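Local coordinates for 2-methyl-aconitate isomerase (PDB 5K87), which isomerises 2-methyl-trans-aconitate to the cis form by base-catalysed proton abstraction in the 2-methylcitrate cycle that breaks down propionate, at residues F255-L268 / I272-F286. The protein carries 1 engineered substitution. Numbering follows the deposited sequence.
Sequences FETIRAHGALRMGL and IDEAASRQHTPKIAF
Arg259 reaches from helix 255-266 into the turn that leads to strand 283-286 and fills a hollow lined by backbone carbonyls. Its chain runs straight to CD and bends at chi3 (72°), which brings the guanidinium edge-on to the oxygens. NH1 and NH2 grip Arg278 O end-on, with NH2 at 2.9 Å from that oxygen. NH1 also bonds Pro282 O in the carbonyl plane at 3.0 Å. Gln279 O lies over one face of the group. Glu256 holds it side-on, taking NE on OE1 and NH2 on OE2, which probably offsets the charge of this buried arginine and holds the group from turning. A leucine in place of Arg259 would probably leave Arg278 O and Pro282 O without these donors and Glu256 without its buried countercharge.

Beyond the arginine, small residues let the chains close up. Ala260 CB and Ala275 CB touch tightly at 3.5 Å. Ile272 pushes CD1 over the centre of the His261 ring, a CH-pi contact 7° off the ring normal. Pro282, after a cis peptide bond, sets CD and CG in the angle formed by Ala263 CB and Leu268 CD1. Ile284 CD1 is a knob at Phe255 O, Ile258 CG2 and the Phe255 ring edge. The Phe255 and Phe286 rings are nearly parallel but barely overlap.

A Schellman motif at Gly267 ends the helix. The helix packs across strand 283-288, which lies between strands 225-230 and 308-314, while Ile258 and His261 touch strand 205-209. Substrate-binding Lys283 starts its side chain away from the helix, and its NZ hydrogen-bonds Ser314 OG.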
ATOM      1  N   PHE A 255     -15.853  18.769  -2.288  1.00 15.07           N
ATOM      2  CA  PHE A 255     -15.918  18.237  -0.929  1.00 15.08           C
ATOM      3  C   PHE A 255     -15.016  19.008   0.019  1.00 13.76           C
ATOM      4  O   PHE A 255     -15.404  19.292   1.150  1.00 14.92           O
ATOM      5  CB  PHE A 255     -15.532  16.760  -0.894  1.00 15.39           C
ATOM      6  CG  PHE A 255     -16.661  15.829  -1.207  1.00 13.37           C
ATOM      7  CD1 PHE A 255     -17.751  15.731  -0.359  1.00 15.54           C
ATOM      8  CD2 PHE A 255     -16.613  15.017  -2.323  1.00 16.02           C
ATOM      9  CE1 PHE A 255     -18.786  14.861  -0.639  1.00 19.07           C
ATOM     10  CE2 PHE A 255     -17.640  14.141  -2.609  1.00 17.55           C
ATOM     11  CZ  PHE A 255     -18.734  14.067  -1.771  1.00 17.65           C
ATOM     12  N   GLU A 256     -13.822  19.359  -0.445  1.00 14.61           N
ATOM     13  CA  GLU A 256     -12.887  20.063   0.414  1.00 15.31           C
ATOM     14  C   GLU A 256     -13.385  21.462   0.789  1.00 13.87           C
ATOM     15  O   GLU A 256     -13.224  21.889   1.928  1.00 15.05           O
ATOM     16  CB  GLU A 256     -11.480  20.086  -0.190  1.00 16.21           C
ATOM     17  CG  GLU A 256     -10.448  20.835   0.667  1.00 17.97           C
ATOM     18  CD  GLU A 256     -10.297  20.306   2.097  1.00 16.98           C
ATOM     19  OE1 GLU A 256     -10.713  19.168   2.411  1.00 17.65           O
ATOM     20  OE2 GLU A 256      -9.733  21.046   2.926  1.00 20.34           O
ATOM     21  N   THR A 257     -13.977  22.171  -0.172  0.78 16.10           N
ATOM     22  CA  THR A 257     -14.523  23.498   0.108  0.78 16.81           C
ATOM     23  C   THR A 257     -15.681  23.410   1.103  0.78 15.61           C
ATOM     24  O   THR A 257     -15.780  24.220   2.019  0.78 16.77           O
ATOM     25  CB  THR A 257     -14.968  24.227  -1.179  0.78 17.93           C
ATOM     26  OG1 THR A 257     -13.860  24.317  -2.086  0.78 20.31           O
ATOM     27  CG2 THR A 257     -15.453  25.630  -0.844  0.78 19.92           C
ATOM     28  N   ILE A 258     -16.542  22.412   0.934  1.00 13.89           N
ATOM     29  CA  ILE A 258     -17.647  22.208   1.856  1.00 15.10           C
ATOM     30  C   ILE A 258     -17.116  21.859   3.253  1.00 14.67           C
ATOM     31  O   ILE A 258     -17.597  22.388   4.257  1.00 14.42           O
ATOM     32  CB  ILE A 258     -18.628  21.139   1.357  1.00 14.23           C
ATOM     33  CG1 ILE A 258     -19.222  21.554   0.005  1.00 17.05           C
ATOM     34  CG2 ILE A 258     -19.739  20.958   2.368  1.00 17.63           C
ATOM     35  CD1 ILE A 258     -19.968  20.443  -0.712  1.00 17.80           C
ATOM     36  N   ARG A 259     -16.109  20.985   3.308  1.00 13.60           N
ATOM     37  CA  ARG A 259     -15.494  20.600   4.576  1.00 14.28           C
ATOM     38  C   ARG A 259     -14.916  21.822   5.301  1.00 14.18           C
ATOM     39  O   ARG A 259     -15.088  21.978   6.507  1.00 13.71           O
ATOM     40  CB  ARG A 259     -14.411  19.538   4.358  1.00 13.42           C
ATOM     41  CG  ARG A 259     -13.926  18.872   5.645  1.00 13.46           C
ATOM     42  CD  ARG A 259     -12.692  17.990   5.400  1.00 12.61           C
ATOM     43  NE  ARG A 259     -11.517  18.807   5.132  1.00 13.35           N
ATOM     44  CZ  ARG A 259     -10.702  19.282   6.067  1.00 13.26           C
ATOM     45  NH1 ARG A 259     -10.875  18.996   7.353  1.00 13.84           N
ATOM     46  NH2 ARG A 259      -9.688  20.047   5.704  1.00 14.12           N
ATOM     47  N   ALA A 260     -14.235  22.690   4.555  1.00 14.19           N
ATOM     48  CA  ALA A 260     -13.661  23.904   5.128  1.00 13.97           C
ATOM     49  C   ALA A 260     -14.740  24.812   5.707  1.00 15.36           C
ATOM     50  O   ALA A 260     -14.606  25.330   6.812  1.00 15.13           O
ATOM     51  CB  ALA A 260     -12.864  24.645   4.078  1.00 14.63           C
ATOM     52  N   HIS A 261     -15.815  25.006   4.952  1.00 14.78           N
ATOM     53  CA  HIS A 261     -16.900  25.849   5.428  1.00 16.10           C
ATOM     54  C   HIS A 261     -17.602  25.240   6.634  1.00 16.76           C
ATOM     55  O   HIS A 261     -18.013  25.957   7.548  1.00 17.21           O
ATOM     56  CB  HIS A 261     -17.869  26.174   4.293  1.00 17.27           C
ATOM     57  CG  HIS A 261     -17.376  27.266   3.402  1.00 18.22           C
ATOM     58  ND1 HIS A 261     -16.491  27.044   2.368  1.00 21.53           N
ATOM     59  CD2 HIS A 261     -17.599  28.601   3.424  1.00 25.66           C
ATOM     60  CE1 HIS A 261     -16.214  28.191   1.774  1.00 23.42           C
ATOM     61  NE2 HIS A 261     -16.875  29.151   2.396  1.00 26.23           N
ATOM     62  N   GLY A 262     -17.709  23.915   6.663  1.00 17.15           N
ATOM     63  CA  GLY A 262     -18.260  23.237   7.820  1.00 15.73           C
ATOM     64  C   GLY A 262     -17.374  23.413   9.038  1.00 16.07           C
ATOM     65  O   GLY A 262     -17.858  23.646  10.146  1.00 16.83           O
ATOM     66  N   ALA A 263     -16.062  23.313   8.839  1.00 14.71           N
ATOM     67  CA  ALA A 263     -15.113  23.499   9.932  1.00 15.44           C
ATOM     68  C   ALA A 263     -15.229  24.892  10.543  1.00 16.29           C
ATOM     69  O   ALA A 263     -15.159  25.056  11.762  1.00 17.47           O
ATOM     70  CB  ALA A 263     -13.706  23.257   9.452  1.00 15.83           C
ATOM     71  N   LEU A 264     -15.397  25.890   9.687  1.00 15.47           N
ATOM     72  CA  LEU A 264     -15.553  27.263  10.146  1.00 18.38           C
ATOM     73  C   LEU A 264     -16.867  27.416  10.912  1.00 19.16           C
ATOM     74  O   LEU A 264     -16.903  28.006  11.994  1.00 20.70           O
ATOM     75  CB  LEU A 264     -15.518  28.216   8.950  1.00 18.68           C
ATOM     76  CG  LEU A 264     -15.458  29.713   9.257  1.00 20.23           C
ATOM     77  CD1 LEU A 264     -14.161  30.041   9.966  1.00 28.26           C
ATOM     78  CD2 LEU A 264     -15.582  30.514   7.977  1.00 25.94           C
ATOM     79  N   ARG A 265     -17.943  26.868  10.355  1.00 18.58           N
ATOM     80  CA  ARG A 265     -19.256  26.951  10.990  0.57 20.47           C
ATOM     81  C   ARG A 265     -19.274  26.263  12.357  1.00 20.22           C
ATOM     82  O   ARG A 265     -19.977  26.704  13.273  1.00 22.19           O
ATOM     83  CB  ARG A 265     -20.334  26.363  10.073  0.57 21.81           C
ATOM     84  CG  ARG A 265     -21.749  26.474  10.613  0.57 23.82           C
ATOM     85  CD  ARG A 265     -22.208  27.923  10.694  0.57 26.73           C
ATOM     86  NE  ARG A 265     -23.479  28.046  11.400  0.57 28.45           N
ATOM     87  CZ  ARG A 265     -23.585  28.207  12.715  0.57 25.28           C
ATOM     88  NH1 ARG A 265     -22.494  28.264  13.465  0.57 28.34           N
ATOM     89  NH2 ARG A 265     -24.782  28.308  13.280  0.57 30.25           N
ATOM     90  N   MET A 266     -18.495  25.196  12.503  1.00 19.62           N
ATOM     91  CA  MET A 266     -18.428  24.457  13.762  1.00 20.55           C
ATOM     92  C   MET A 266     -17.565  25.154  14.797  1.00 24.09           C
ATOM     93  O   MET A 266     -17.599  24.810  15.976  1.00 25.28           O
ATOM     94  CB  MET A 266     -17.898  23.038  13.528  1.00 22.24           C
ATOM     95  CG  MET A 266     -18.853  22.156  12.754  1.00 19.10           C
ATOM     96  SD  MET A 266     -18.152  20.584  12.242  1.00 20.33           S
ATOM     97  CE  MET A 266     -18.209  19.655  13.763  1.00 22.29           C
ATOM     98  N   GLY A 267     -16.785  26.132  14.355  1.00 20.04           N
ATOM     99  CA  GLY A 267     -15.875  26.829  15.243  1.00 22.81           C
ATOM    100  C   GLY A 267     -14.556  26.105  15.437  1.00 22.74           C
ATOM    101  O   GLY A 267     -13.793  26.418  16.351  1.00 24.84           O
ATOM    102  N   LEU A 268     -14.271  25.131  14.576  1.00 20.86           N
ATOM    103  CA  LEU A 268     -13.007  24.406  14.656  1.00 21.20           C
ATOM    104  C   LEU A 268     -11.835  25.213  14.105  1.00 22.80           C
ATOM    105  O   LEU A 268     -10.692  25.013  14.505  1.00 27.79           O
ATOM    106  CB  LEU A 268     -13.105  23.070  13.921  1.00 18.96           C
ATOM    107  CG  LEU A 268     -14.050  22.053  14.559  1.00 18.36           C
ATOM    108  CD1 LEU A 268     -14.266  20.896  13.596  1.00 21.05           C
ATOM    109  CD2 LEU A 268     -13.487  21.552  15.872  1.00 25.47           C
ATOM    110  N   ILE A 272     -11.164  30.516   7.014  1.00 18.89           N
ATOM    111  CA  ILE A 272     -11.421  29.450   6.056  1.00 19.13           C
ATOM    112  C   ILE A 272     -10.134  28.786   5.529  1.00 18.74           C
ATOM    113  O   ILE A 272     -10.114  27.581   5.267  1.00 18.08           O
ATOM    114  CB  ILE A 272     -12.311  29.975   4.889  1.00 21.66           C
ATOM    115  CG1 ILE A 272     -12.900  28.819   4.086  1.00 24.72           C
ATOM    116  CG2 ILE A 272     -11.554  30.962   4.003  1.00 24.39           C
ATOM    117  CD1 ILE A 272     -14.011  28.101   4.810  1.00 22.36           C
ATOM    118  N   ASP A 273      -9.054  29.559   5.409  1.00 15.97           N
ATOM    119  CA  ASP A 273      -7.795  29.047   4.876  1.00 16.58           C
ATOM    120  C   ASP A 273      -7.115  28.029   5.779  1.00 16.22           C
ATOM    121  O   ASP A 273      -6.215  27.319   5.332  1.00 16.41           O
ATOM    122  CB  ASP A 273      -6.802  30.190   4.651  1.00 17.94           C
ATOM    123  CG  ASP A 273      -7.134  31.041   3.454  1.00 27.63           C
ATOM    124  OD1 ASP A 273      -8.192  30.831   2.827  1.00 24.41           O
ATOM    125  OD2 ASP A 273      -6.319  31.936   3.146  1.00 27.13           O
ATOM    126  N   GLU A 274      -7.520  27.969   7.045  1.00 15.82           N
ATOM    127  CA  GLU A 274      -6.925  27.032   7.995  1.00 16.30           C
ATOM    128  C   GLU A 274      -7.188  25.582   7.601  1.00 16.93           C
ATOM    129  O   GLU A 274      -6.485  24.674   8.038  1.00 17.97           O
ATOM    130  CB  GLU A 274      -7.473  27.266   9.400  1.00 18.63           C
ATOM    131  CG  GLU A 274      -6.989  28.531  10.069  1.00 22.95           C
ATOM    132  CD  GLU A 274      -7.512  28.648  11.490  1.00 27.30           C
ATOM    133  OE1 GLU A 274      -7.160  27.786  12.324  1.00 37.36           O
ATOM    134  OE2 GLU A 274      -8.291  29.583  11.757  1.00 29.90           O
ATOM    135  N   ALA A 275      -8.198  25.355   6.766  1.00 16.67           N
ATOM    136  CA  ALA A 275      -8.546  23.985   6.408  1.00 17.18           C
ATOM    137  C   ALA A 275      -7.448  23.299   5.605  1.00 17.47           C
ATOM    138  O   ALA A 275      -7.350  22.075   5.612  1.00 18.58           O
ATOM    139  CB  ALA A 275      -9.863  23.942   5.657  1.00 17.32           C
ATOM    140  N   ALA A 276      -6.614  24.085   4.928  1.00 17.70           N
ATOM    141  CA  ALA A 276      -5.531  23.517   4.136  1.00 18.25           C
ATOM    142  C   ALA A 276      -4.556  22.714   4.991  1.00 17.10           C
ATOM    143  O   ALA A 276      -4.106  21.644   4.586  1.00 20.70           O
ATOM    144  CB  ALA A 276      -4.794  24.610   3.366  1.00 20.83           C
ATOM    145  N   SER A 277      -4.234  23.232   6.170  0.66 17.26           N
ATOM    146  CA  SER A 277      -3.288  22.565   7.046  0.66 17.59           C
ATOM    147  C   SER A 277      -3.986  21.590   7.991  0.66 18.67           C
ATOM    148  O   SER A 277      -3.362  20.648   8.483  0.66 22.81           O
ATOM    149  CB  SER A 277      -2.458  23.592   7.829  0.66 19.10           C
ATOM    150  OG  SER A 277      -1.541  24.264   6.969  0.66 17.13           O
ATOM    151  N   ARG A 278      -5.277  21.810   8.223  1.00 15.98           N
ATOM    152  CA  ARG A 278      -6.057  20.990   9.147  1.00 17.47           C
ATOM    153  C   ARG A 278      -6.905  20.010   8.332  1.00 14.90           C
ATOM    154  O   ARG A 278      -8.109  20.207   8.160  1.00 15.71           O
ATOM    155  CB  ARG A 278      -6.948  21.895  10.003  1.00 20.47           C
ATOM    156  CG  ARG A 278      -7.650  21.207  11.164  1.00 22.94           C
ATOM    157  CD  ARG A 278      -8.815  22.044  11.679  1.00 26.79           C
ATOM    158  NE  ARG A 278      -9.474  21.422  12.823  1.00 29.86           N
ATOM    159  CZ  ARG A 278      -9.300  21.809  14.083  1.00 37.10           C
ATOM    160  NH1 ARG A 278      -9.932  21.182  15.066  1.00 38.15           N
ATOM    161  NH2 ARG A 278      -8.498  22.828  14.357  1.00 36.83           N
ATOM    162  N   GLN A 279      -6.267  18.956   7.840  1.00 15.84           N
ATOM    163  CA  GLN A 279      -6.903  18.029   6.904  0.66 14.72           C
ATOM    164  C   GLN A 279      -7.642  16.878   7.576  1.00 15.10           C
ATOM    165  O   GLN A 279      -8.558  16.299   7.003  1.00 14.56           O
ATOM    166  CB  GLN A 279      -5.862  17.459   5.938  0.66 14.84           C
ATOM    167  CG  GLN A 279      -5.368  18.455   4.894  0.66 16.83           C
ATOM    168  CD  GLN A 279      -6.408  18.758   3.831  0.66 18.85           C
ATOM    169  OE1 GLN A 279      -6.850  17.865   3.102  0.66 20.24           O
ATOM    170  NE2 GLN A 279      -6.810  20.020   3.742  0.66 18.00           N
ATOM    171  N   HIS A 280      -7.232  16.541   8.789  1.00 14.66           N
ATOM    172  CA  HIS A 280      -7.685  15.323   9.460  1.00 15.94           C
ATOM    173  C   HIS A 280      -9.036  15.502  10.129  1.00 16.58           C
ATOM    174  O   HIS A 280      -9.852  14.591  10.148  1.00 16.08           O
ATOM    175  CB  HIS A 280      -6.593  14.944  10.461  1.00 17.26           C
ATOM    176  CG  HIS A 280      -6.803  13.660  11.200  1.00 15.32           C
ATOM    177  ND1 HIS A 280      -7.450  12.555  10.678  1.00 17.02           N
ATOM    178  CD2 HIS A 280      -6.367  13.291  12.427  1.00 15.31           C
ATOM    179  CE1 HIS A 280      -7.432  11.578  11.570  1.00 16.53           C
ATOM    180  NE2 HIS A 280      -6.778  12.001  12.639  1.00 16.68           N
ATOM    181  N   THR A 281      -9.284  16.688  10.658  1.00 15.70           N
ATOM    182  CA  THR A 281     -10.566  16.983  11.277  1.00 16.07           C
ATOM    183  C   THR A 281     -11.024  18.362  10.813  1.00 17.16           C
ATOM    184  O   THR A 281     -10.191  19.239  10.572  1.00 18.27           O
ATOM    185  CB  THR A 281     -10.459  16.941  12.824  1.00 20.38           C
ATOM    186  OG1 THR A 281      -9.407  17.813  13.256  1.00 27.95           O
ATOM    187  CG2 THR A 281     -10.144  15.542  13.315  1.00 20.50           C
ATOM    188  N   PRO A 282     -12.336  18.560  10.635  1.00 14.62           N
ATOM    189  CA  PRO A 282     -13.398  17.555  10.731  1.00 15.42           C
ATOM    190  C   PRO A 282     -13.402  16.647   9.511  1.00 14.86           C
ATOM    191  O   PRO A 282     -12.781  16.963   8.487  1.00 15.28           O
ATOM    192  CB  PRO A 282     -14.668  18.408  10.722  1.00 15.71           C
ATOM    193  CG  PRO A 282     -14.294  19.592   9.859  1.00 15.96           C
ATOM    194  CD  PRO A 282     -12.866  19.880  10.250  1.00 16.78           C
ATOM    195  N   LYS A 283     -14.106  15.528   9.623  1.00 13.10           N
ATOM    196  CA  LYS A 283     -14.390  14.680   8.476  1.00 13.22           C
ATOM    197  C   LYS A 283     -15.653  15.172   7.776  1.00 12.72           C
ATOM    198  O   LYS A 283     -16.488  15.862   8.383  1.00 14.88           O
ATOM    199  CB  LYS A 283     -14.597  13.237   8.946  1.00 14.19           C
ATOM    200  CG  LYS A 283     -13.401  12.663   9.704  1.00 13.66           C
ATOM    201  CD  LYS A 283     -12.142  12.587   8.845  1.00 12.66           C
ATOM    202  CE  LYS A 283     -11.004  11.877   9.572  1.00 13.99           C
ATOM    203  NZ  LYS A 283      -9.732  11.936   8.777  1.00 15.37           N
ATOM    204  N   ILE A 284     -15.796  14.819   6.503  1.00 13.31           N
ATOM    205  CA  ILE A 284     -17.028  15.070   5.766  1.00 13.73           C
ATOM    206  C   ILE A 284     -17.569  13.760   5.197  1.00 12.52           C
ATOM    207  O   ILE A 284     -16.806  12.900   4.740  1.00 13.77           O
ATOM    208  CB  ILE A 284     -16.829  16.143   4.662  1.00 14.49           C
ATOM    209  CG1 ILE A 284     -18.155  16.499   3.985  1.00 16.74           C
ATOM    210  CG2 ILE A 284     -15.743  15.736   3.665  1.00 16.09           C
ATOM    211  CD1 ILE A 284     -18.090  17.805   3.209  1.00 18.27           C
ATOM    212  N   ALA A 285     -18.887  13.605   5.259  1.00 13.26           N
ATOM    213  CA  ALA A 285     -19.561  12.383   4.842  1.00 12.48           C
ATOM    214  C   ALA A 285     -20.905  12.712   4.223  1.00 13.20           C
ATOM    215  O   ALA A 285     -21.487  13.772   4.478  1.00 15.79           O
ATOM    216  CB  ALA A 285     -19.747  11.455   6.028  1.00 15.51           C
ATOM    217  N   PHE A 286     -21.404  11.805   3.404  1.00 13.33           N
ATOM    218  CA  PHE A 286     -22.731  11.975   2.834  1.00 13.48           C
ATOM    219  C   PHE A 286     -23.602  10.751   3.078  1.00 13.29           C
ATOM    220  O   PHE A 286     -23.101   9.622   3.148  1.00 14.18           O
ATOM    221  CB  PHE A 286     -22.704  12.438   1.365  1.00 14.46           C
ATOM    222  CG  PHE A 286     -21.954  11.540   0.413  1.00 16.09           C
ATOM    223  CD1 PHE A 286     -20.579  11.662   0.256  1.00 15.68           C
ATOM    224  CD2 PHE A 286     -22.630  10.633  -0.388  1.00 16.93           C
ATOM    225  CE1 PHE A 286     -19.895  10.868  -0.650  1.00 18.48           C
ATOM    226  CE2 PHE A 286     -21.947   9.842  -1.298  1.00 18.40           C
ATOM    227  CZ  PHE A 286     -20.579   9.962  -1.426  1.00 19.04           C
TER